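Local coordinates for succinate dehydrogenase subunit A (Mycolicibacterium smegmatis MC2 51, PDB 6LUM), which probably catalyses the FAD-dependent oxidation of succinate to fumarate as the flavoprotein subunit of a membrane-bound respiratory complex, at residues L475-Y489 with A508-V522. Sequence-based numbering, arbitrary orientation.
Sequences LKQALTDIHALKERY and AIELGFLLELAEVTV
Leu-475 at one end and Tyr-489 at the other meet a helix that runs back almost antiparallel, the axes of 475-488 and 508-522 coming within 10.1 Å at a crossing angle of -158°. From the Leu-475 end to the middle of the contact the packing is knobs-into-holes: Val-522 fits among Leu-475, Ala-478, Leu-479 and Ile-482, its CG1 3.6 Å from Leu-479 CG, while Ile-482 reciprocates among Leu-515, Ala-518, Glu-519 and Val-522. The CG1–CD1 branch of Ile-482 makes its nearest approach, CD1 lying 3.6 Å from Ala-518 CB. Glu-519 is a third knob, but a charged one. Its extended chain, with CG roughly anti to the backbone N (chi1 -154°), carries the carboxylate to Lys-486, whose NZ forms a salt bridge with OE2; the same ammonium also hydrogen-bonds to Leu-561 O. From the edge of the His-483 ring, NE2 gives a weak hydrogen bond to Glu-519 OE1 (3.4 Å), with ring and carboxylate planes nearly perpendicular. Tyr-489 extends the contact past Leu-515, whose CD1 lies 3.9 Å from Tyr-489 CB, and runs alongside Leu-511, with CD2 of that leucine at the ring edge. Its hydroxyl donates to Ala-508 O (2.9 Å) from above the carbonyl plane, opposite the face used by Gly-512 N, so this oxygen serves two donors. A phenylalanine in place of Tyr-489 would probably keep much of the leucine packing but leave Ala-508 O without its donor from across the contact. Pointing away from the partner helix, Glu-516 forms a salt bridge with Arg-229 of helix 223-229. Within this helical part of the fumarate reductase-type C-terminal region, the contact thus combines an apolar seam with a buried carboxylate paired with Lys-486 and weakly held by His-483; the lysine would be expected to favour the ionised form of Glu-519.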
ATOM      1  N   LEU D 475      25.526  44.601  41.389  1.00 30.31           N
ATOM      2  CA  LEU D 475      26.052  43.348  40.866  1.00 30.31           C
ATOM      3  C   LEU D 475      26.933  42.640  41.887  1.00 30.31           C
ATOM      4  O   LEU D 475      26.907  41.409  41.975  1.00 30.31           O
ATOM      5  CB  LEU D 475      26.809  43.603  39.571  1.00 30.31           C
ATOM      6  CG  LEU D 475      25.895  43.877  38.384  1.00 30.31           C
ATOM      7  CD1 LEU D 475      26.692  44.379  37.223  1.00 30.31           C
ATOM      8  CD2 LEU D 475      25.140  42.637  38.001  1.00 30.31           C
ATOM      9  N   LYS D 476      27.687  43.385  42.693  1.00 33.71           N
ATOM     10  CA  LYS D 476      28.459  42.743  43.751  1.00 33.71           C
ATOM     11  C   LYS D 476      27.546  42.149  44.815  1.00 33.71           C
ATOM     12  O   LYS D 476      27.803  41.048  45.324  1.00 33.71           O
ATOM     13  CB  LYS D 476      29.430  43.743  44.368  1.00 33.71           C
ATOM     14  CG  LYS D 476      30.492  44.211  43.401  1.00 33.71           C
ATOM     15  CD  LYS D 476      31.736  44.679  44.115  1.00 33.71           C
ATOM     16  CE  LYS D 476      32.886  44.810  43.140  1.00 33.71           C
ATOM     17  NZ  LYS D 476      33.017  43.590  42.305  1.00 33.71           N
ATOM     18  N   GLN D 477      26.478  42.867  45.170  1.00 35.64           N
ATOM     19  CA  GLN D 477      25.496  42.327  46.101  1.00 35.64           C
ATOM     20  C   GLN D 477      24.910  41.025  45.578  1.00 35.64           C
ATOM     21  O   GLN D 477      24.779  40.045  46.320  1.00 35.64           O
ATOM     22  CB  GLN D 477      24.393  43.352  46.343  1.00 35.64           C
ATOM     23  CG  GLN D 477      23.297  42.868  47.255  1.00 35.64           C
ATOM     24  CD  GLN D 477      23.734  42.820  48.696  1.00 35.64           C
ATOM     25  OE1 GLN D 477      24.732  43.429  49.073  1.00 35.64           O
ATOM     26  NE2 GLN D 477      22.990  42.094  49.514  1.00 35.64           N
ATOM     27  N   ALA D 478      24.549  40.996  44.296  1.00 28.78           N
ATOM     28  CA  ALA D 478      24.005  39.774  43.722  1.00 28.78           C
ATOM     29  C   ALA D 478      25.036  38.658  43.700  1.00 28.78           C
ATOM     30  O   ALA D 478      24.678  37.488  43.845  1.00 28.78           O
ATOM     31  CB  ALA D 478      23.473  40.038  42.319  1.00 28.78           C
ATOM     32  N   LEU D 479      26.316  38.989  43.535  1.00 28.78           N
ATOM     33  CA  LEU D 479      27.347  37.954  43.591  1.00 28.78           C
ATOM     34  C   LEU D 479      27.430  37.328  44.976  1.00 28.78           C
ATOM     35  O   LEU D 479      27.509  36.100  45.110  1.00 28.78           O
ATOM     36  CB  LEU D 479      28.701  38.523  43.190  1.00 28.78           C
ATOM     37  CG  LEU D 479      29.146  38.175  41.777  1.00 28.78           C
ATOM     38  CD1 LEU D 479      30.515  38.753  41.516  1.00 28.78           C
ATOM     39  CD2 LEU D 479      29.149  36.678  41.591  1.00 28.78           C
ATOM     40  N   THR D 480      27.433  38.156  46.023  1.00 30.47           N
ATOM     41  CA  THR D 480      27.456  37.595  47.372  1.00 30.47           C
ATOM     42  C   THR D 480      26.204  36.771  47.642  1.00 30.47           C
ATOM     43  O   THR D 480      26.276  35.700  48.259  1.00 30.47           O
ATOM     44  CB  THR D 480      27.594  38.691  48.421  1.00 30.47           C
ATOM     45  OG1 THR D 480      26.336  39.352  48.581  1.00 30.47           O
ATOM     46  CG2 THR D 480      28.646  39.694  48.012  1.00 30.47           C
ATOM     47  N   ASP D 481      25.048  37.252  47.182  1.00 29.33           N
ATOM     48  CA  ASP D 481      23.812  36.496  47.354  1.00 29.33           C
ATOM     49  C   ASP D 481      23.905  35.132  46.689  1.00 29.33           C
ATOM     50  O   ASP D 481      23.516  34.117  47.274  1.00 29.33           O
ATOM     51  CB  ASP D 481      22.631  37.279  46.787  1.00 29.33           C
ATOM     52  CG  ASP D 481      22.241  38.452  47.652  1.00 29.33           C
ATOM     53  OD1 ASP D 481      22.968  38.742  48.623  1.00 29.33           O
ATOM     54  OD2 ASP D 481      21.206  39.087  47.362  1.00 29.33           O
ATOM     55  N   ILE D 482      24.413  35.087  45.459  1.00 24.21           N
ATOM     56  CA  ILE D 482      24.472  33.823  44.740  1.00 24.21           C
ATOM     57  C   ILE D 482      25.482  32.886  45.373  1.00 24.21           C
ATOM     58  O   ILE D 482      25.281  31.672  45.384  1.00 24.21           O
ATOM     59  CB  ILE D 482      24.777  34.068  43.257  1.00 24.21           C
ATOM     60  CG1 ILE D 482      23.600  34.766  42.601  1.00 24.21           C
ATOM     61  CG2 ILE D 482      25.013  32.776  42.542  1.00 24.21           C
ATOM     62  CD1 ILE D 482      23.781  34.970  41.152  1.00 24.21           C
ATOM     63  N   HIS D 483      26.564  33.412  45.938  1.00 28.90           N
ATOM     64  CA  HIS D 483      27.499  32.522  46.620  1.00 28.90           C
ATOM     65  C   HIS D 483      26.884  31.942  47.889  1.00 28.90           C
ATOM     66  O   HIS D 483      27.055  30.751  48.186  1.00 28.90           O
ATOM     67  CB  HIS D 483      28.795  33.262  46.923  1.00 28.90           C
ATOM     68  CG  HIS D 483      29.687  33.411  45.732  1.00 28.90           C
ATOM     69  ND1 HIS D 483      30.721  34.319  45.684  1.00 28.90           N
ATOM     70  CD2 HIS D 483      29.695  32.768  44.541  1.00 28.90           C
ATOM     71  CE1 HIS D 483      31.328  34.227  44.514  1.00 28.90           C
ATOM     72  NE2 HIS D 483      30.725  33.293  43.803  1.00 28.90           N
ATOM     73  N   ALA D 484      26.152  32.761  48.643  1.00 26.39           N
ATOM     74  CA  ALA D 484      25.440  32.242  49.806  1.00 26.39           C
ATOM     75  C   ALA D 484      24.453  31.152  49.412  1.00 26.39           C
ATOM     76  O   ALA D 484      24.382  30.102  50.057  1.00 26.39           O
ATOM     77  CB  ALA D 484      24.720  33.376  50.529  1.00 26.39           C
ATOM     78  N   LEU D 485      23.678  31.378  48.355  1.00 22.30           N
ATOM     79  CA  LEU D 485      22.726  30.356  47.942  1.00 22.30           C
ATOM     80  C   LEU D 485      23.430  29.125  47.398  1.00 22.30           C
ATOM     81  O   LEU D 485      22.898  28.020  47.495  1.00 22.30           O
ATOM     82  CB  LEU D 485      21.757  30.912  46.908  1.00 22.30           C
ATOM     83  CG  LEU D 485      21.037  32.186  47.320  1.00 22.30           C
ATOM     84  CD1 LEU D 485      20.418  32.838  46.118  1.00 22.30           C
ATOM     85  CD2 LEU D 485      19.992  31.897  48.359  1.00 22.30           C
ATOM     86  N   LYS D 486      24.625  29.281  46.835  1.00 25.45           N
ATOM     87  CA  LYS D 486      25.353  28.119  46.345  1.00 25.45           C
ATOM     88  C   LYS D 486      25.890  27.279  47.487  1.00 25.45           C
ATOM     89  O   LYS D 486      26.052  26.066  47.332  1.00 25.45           O
ATOM     90  CB  LYS D 486      26.499  28.551  45.436  1.00 25.45           C
ATOM     91  CG  LYS D 486      26.081  28.915  44.036  1.00 25.45           C
ATOM     92  CD  LYS D 486      27.262  29.352  43.211  1.00 25.45           C
ATOM     93  CE  LYS D 486      27.037  29.057  41.752  1.00 25.45           C
ATOM     94  NZ  LYS D 486      28.319  29.015  41.015  1.00 25.45           N
ATOM     95  N   GLU D 487      26.201  27.896  48.626  1.00 30.84           N
ATOM     96  CA  GLU D 487      26.608  27.082  49.768  1.00 30.84           C
ATOM     97  C   GLU D 487      25.400  26.505  50.498  1.00 30.84           C
ATOM     98  O   GLU D 487      25.509  25.462  51.151  1.00 30.84           O
ATOM     99  CB  GLU D 487      27.502  27.873  50.723  1.00 30.84           C
ATOM    100  CG  GLU D 487      26.875  29.068  51.385  1.00 30.84           C
ATOM    101  CD  GLU D 487      26.143  28.714  52.659  1.00 30.84           C
ATOM    102  OE1 GLU D 487      26.404  27.626  53.208  1.00 30.84           O
ATOM    103  OE2 GLU D 487      25.310  29.526  53.112  1.00 30.84           O
ATOM    104  N   ARG D 488      24.240  27.160  50.400  1.00 26.99           N
ATOM    105  CA  ARG D 488      23.025  26.581  50.972  1.00 26.99           C
ATOM    106  C   ARG D 488      22.529  25.401  50.151  1.00 26.99           C
ATOM    107  O   ARG D 488      22.076  24.403  50.711  1.00 26.99           O
ATOM    108  CB  ARG D 488      21.930  27.631  51.083  1.00 26.99           C
ATOM    109  CG  ARG D 488      22.161  28.629  52.176  1.00 26.99           C
ATOM    110  CD  ARG D 488      21.181  29.770  52.080  1.00 26.99           C
ATOM    111  NE  ARG D 488      19.808  29.303  51.954  1.00 26.99           N
ATOM    112  CZ  ARG D 488      18.748  30.103  51.957  1.00 26.99           C
ATOM    113  NH1 ARG D 488      17.533  29.594  51.838  1.00 26.99           N
ATOM    114  NH2 ARG D 488      18.905  31.410  52.078  1.00 26.99           N
ATOM    115  N   TYR D 489      22.602  25.494  48.827  1.00 21.33           N
ATOM    116  CA  TYR D 489      22.177  24.400  47.964  1.00 21.33           C
ATOM    117  C   TYR D 489      22.902  23.106  48.281  1.00 21.33           C
ATOM    118  O   TYR D 489      22.409  22.032  47.933  1.00 21.33           O
ATOM    119  CB  TYR D 489      22.404  24.786  46.502  1.00 21.33           C
ATOM    120  CG  TYR D 489      22.055  23.729  45.485  1.00 21.33           C
ATOM    121  CD1 TYR D 489      20.770  23.607  45.001  1.00 21.33           C
ATOM    122  CD2 TYR D 489      23.014  22.875  44.992  1.00 21.33           C
ATOM    123  CE1 TYR D 489      20.451  22.656  44.070  1.00 21.33           C
ATOM    124  CE2 TYR D 489      22.702  21.920  44.063  1.00 21.33           C
ATOM    125  CZ  TYR D 489      21.420  21.819  43.605  1.00 21.33           C
ATOM    126  OH  TYR D 489      21.107  20.865  42.675  1.00 21.33           O
ATOM    127  N   ALA D 508      15.162  20.050  42.063  1.00 19.44           N
ATOM    128  CA  ALA D 508      16.451  20.366  42.674  1.00 19.44           C
ATOM    129  C   ALA D 508      17.567  20.392  41.634  1.00 19.44           C
ATOM    130  O   ALA D 508      18.419  21.302  41.621  1.00 19.44           O
ATOM    131  CB  ALA D 508      16.763  19.353  43.765  1.00 19.44           C
ATOM    132  N   ILE D 509      17.569  19.404  40.744  1.00 18.12           N
ATOM    133  CA  ILE D 509      18.597  19.338  39.711  1.00 18.12           C
ATOM    134  C   ILE D 509      18.561  20.584  38.832  1.00 18.12           C
ATOM    135  O   ILE D 509      19.607  21.132  38.476  1.00 18.12           O
ATOM    136  CB  ILE D 509      18.435  18.052  38.889  1.00 18.12           C
ATOM    137  CG1 ILE D 509      18.918  16.851  39.692  1.00 18.12           C
ATOM    138  CG2 ILE D 509      19.208  18.146  37.620  1.00 18.12           C
ATOM    139  CD1 ILE D 509      18.857  15.569  38.934  1.00 18.12           C
ATOM    140  N   GLU D 510      17.363  21.066  38.489  1.00 17.73           N
ATOM    141  CA  GLU D 510      17.259  22.271  37.668  1.00 17.73           C
ATOM    142  C   GLU D 510      17.668  23.521  38.432  1.00 17.73           C
ATOM    143  O   GLU D 510      18.178  24.473  37.832  1.00 17.73           O
ATOM    144  CB  GLU D 510      15.843  22.446  37.134  1.00 17.73           C
ATOM    145  CG  GLU D 510      15.238  21.225  36.479  1.00 17.73           C
ATOM    146  CD  GLU D 510      15.767  20.952  35.094  1.00 17.73           C
ATOM    147  OE1 GLU D 510      16.375  19.883  34.884  1.00 17.73           O
ATOM    148  OE2 GLU D 510      15.555  21.799  34.205  1.00 17.73           O
ATOM    149  N   LEU D 511      17.428  23.559  39.739  1.00 14.23           N
ATOM    150  CA  LEU D 511      17.930  24.679  40.522  1.00 14.23           C
ATOM    151  C   LEU D 511      19.448  24.768  40.448  1.00 14.23           C
ATOM    152  O   LEU D 511      20.012  25.869  40.480  1.00 14.23           O
ATOM    153  CB  LEU D 511      17.466  24.551  41.967  1.00 14.23           C
ATOM    154  CG  LEU D 511      18.005  25.577  42.944  1.00 14.23           C
ATOM    155  CD1 LEU D 511      17.646  26.955  42.481  1.00 14.23           C
ATOM    156  CD2 LEU D 511      17.455  25.315  44.310  1.00 14.23           C
ATOM    157  N   GLY D 512      20.125  23.627  40.349  1.00 15.34           N
ATOM    158  CA  GLY D 512      21.572  23.672  40.149  1.00 15.34           C
ATOM    159  C   GLY D 512      21.973  24.464  38.915  1.00 15.34           C
ATOM    160  O   GLY D 512      22.834  25.357  38.973  1.00 15.34           O
ATOM    161  N   PHE D 513      21.355  24.145  37.776  1.00 16.70           N
ATOM    162  CA  PHE D 513      21.607  24.879  36.540  1.00 16.70           C
ATOM    163  C   PHE D 513      21.275  26.355  36.688  1.00 16.70           C
ATOM    164  O   PHE D 513      22.002  27.215  36.179  1.00 16.70           O
ATOM    165  CB  PHE D 513      20.783  24.287  35.405  1.00 16.70           C
ATOM    166  CG  PHE D 513      21.157  22.889  35.050  1.00 16.70           C
ATOM    167  CD1 PHE D 513      22.458  22.561  34.758  1.00 16.70           C
ATOM    168  CD2 PHE D 513      20.202  21.901  34.992  1.00 16.70           C
ATOM    169  CE1 PHE D 513      22.796  21.276  34.420  1.00 16.70           C
ATOM    170  CE2 PHE D 513      20.540  20.618  34.657  1.00 16.70           C
ATOM    171  CZ  PHE D 513      21.837  20.306  34.373  1.00 16.70           C
ATOM    172  N   LEU D 514      20.156  26.666  37.342  1.00 11.77           N
ATOM    173  CA  LEU D 514      19.791  28.065  37.531  1.00 11.77           C
ATOM    174  C   LEU D 514      20.882  28.819  38.270  1.00 11.77           C
ATOM    175  O   LEU D 514      21.203  29.957  37.917  1.00 11.77           O
ATOM    176  CB  LEU D 514      18.473  28.178  38.286  1.00 11.77           C
ATOM    177  CG  LEU D 514      17.196  27.858  37.524  1.00 11.77           C
ATOM    178  CD1 LEU D 514      15.997  28.265  38.329  1.00 11.77           C
ATOM    179  CD2 LEU D 514      17.217  28.571  36.213  1.00 11.77           C
ATOM    180  N   LEU D 515      21.473  28.203  39.291  1.00 13.77           N
ATOM    181  CA  LEU D 515      22.514  28.896  40.047  1.00 13.77           C
ATOM    182  C   LEU D 515      23.763  29.124  39.204  1.00 13.77           C
ATOM    183  O   LEU D 515      24.350  30.218  39.230  1.00 13.77           O
ATOM    184  CB  LEU D 515      22.858  28.114  41.307  1.00 13.77           C
ATOM    185  CG  LEU D 515      21.841  28.159  42.438  1.00 13.77           C
ATOM    186  CD1 LEU D 515      22.119  27.034  43.375  1.00 13.77           C
ATOM    187  CD2 LEU D 515      21.910  29.470  43.163  1.00 13.77           C
ATOM    188  N   GLU D 516      24.178  28.109  38.437  1.00 20.22           N
ATOM    189  CA  GLU D 516      25.342  28.295  37.567  1.00 20.22           C
ATOM    190  C   GLU D 516      25.129  29.432  36.578  1.00 20.22           C
ATOM    191  O   GLU D 516      25.977  30.327  36.445  1.00 20.22           O
ATOM    192  CB  GLU D 516      25.663  27.020  36.804  1.00 20.22           C
ATOM    193  CG  GLU D 516      26.275  25.944  37.627  1.00 20.22           C
ATOM    194  CD  GLU D 516      26.701  24.785  36.775  1.00 20.22           C
ATOM    195  OE1 GLU D 516      26.412  24.817  35.561  1.00 20.22           O
ATOM    196  OE2 GLU D 516      27.324  23.848  37.312  1.00 20.22           O
ATOM    197  N   LEU D 517      24.009  29.400  35.859  1.00 15.12           N
ATOM    198  CA  LEU D 517      23.757  30.420  34.851  1.00 15.12           C
ATOM    199  C   LEU D 517      23.605  31.797  35.471  1.00 15.12           C
ATOM    200  O   LEU D 517      24.002  32.796  34.863  1.00 15.12           O
ATOM    201  CB  LEU D 517      22.518  30.062  34.046  1.00 15.12           C
ATOM    202  CG  LEU D 517      22.625  28.716  33.352  1.00 15.12           C
ATOM    203  CD1 LEU D 517      21.391  28.446  32.542  1.00 15.12           C
ATOM    204  CD2 LEU D 517      23.849  28.695  32.481  1.00 15.12           C
ATOM    205  N   ALA D 518      23.051  31.879  36.676  1.00 14.49           N
ATOM    206  CA  ALA D 518      22.954  33.170  37.332  1.00 14.49           C
ATOM    207  C   ALA D 518      24.330  33.753  37.595  1.00 14.49           C
ATOM    208  O   ALA D 518      24.561  34.946  37.361  1.00 14.49           O
ATOM    209  CB  ALA D 518      22.170  33.032  38.627  1.00 14.49           C
ATOM    210  N   GLU D 519      25.264  32.935  38.075  1.00 20.99           N
ATOM    211  CA  GLU D 519      26.592  33.488  38.328  1.00 20.99           C
ATOM    212  C   GLU D 519      27.288  33.879  37.034  1.00 20.99           C
ATOM    213  O   GLU D 519      28.000  34.887  36.997  1.00 20.99           O
ATOM    214  CB  GLU D 519      27.458  32.515  39.111  1.00 20.99           C
ATOM    215  CG  GLU D 519      28.521  33.232  39.913  1.00 20.99           C
ATOM    216  CD  GLU D 519      29.575  32.300  40.471  1.00 20.99           C
ATOM    217  OE1 GLU D 519      30.766  32.675  40.465  1.00 20.99           O
ATOM    218  OE2 GLU D 519      29.218  31.193  40.921  1.00 20.99           O
ATOM    219  N   VAL D 520      27.105  33.097  35.967  1.00 16.42           N
ATOM    220  CA  VAL D 520      27.685  33.470  34.674  1.00 16.42           C
ATOM    221  C   VAL D 520      27.178  34.834  34.235  1.00 16.42           C
ATOM    222  O   VAL D 520      27.954  35.708  33.828  1.00 16.42           O
ATOM    223  CB  VAL D 520      27.373  32.411  33.609  1.00 16.42           C
ATOM    224  CG1 VAL D 520      27.970  32.817  32.304  1.00 16.42           C
ATOM    225  CG2 VAL D 520      27.906  31.101  34.029  1.00 16.42           C
ATOM    226  N   THR D 521      25.860  35.027  34.292  1.00 15.93           N
ATOM    227  CA  THR D 521      25.275  36.301  33.896  1.00 15.93           C
ATOM    228  C   THR D 521      25.834  37.442  34.724  1.00 15.93           C
ATOM    229  O   THR D 521      26.184  38.497  34.188  1.00 15.93           O
ATOM    230  CB  THR D 521      23.760  36.247  34.031  1.00 15.93           C
ATOM    231  OG1 THR D 521      23.232  35.301  33.102  1.00 15.93           O
ATOM    232  CG2 THR D 521      23.165  37.595  33.750  1.00 15.93           C
ATOM    233  N   VAL D 522      25.937  37.251  36.037  1.00 18.01           N
ATOM    234  CA  VAL D 522      26.355  38.359  36.888  1.00 18.01           C
ATOM    235  C   VAL D 522      27.815  38.716  36.647  1.00 18.01           C
ATOM    236  O   VAL D 522      28.168  39.897  36.599  1.00 18.01           O
ATOM    237  CB  VAL D 522      26.087  38.037  38.365  1.00 18.01           C
ATOM    238  CG1 VAL D 522      26.717  39.084  39.235  1.00 18.01           C
ATOM    239  CG2 VAL D 522      24.605  37.984  38.617  1.00 18.01           C
TER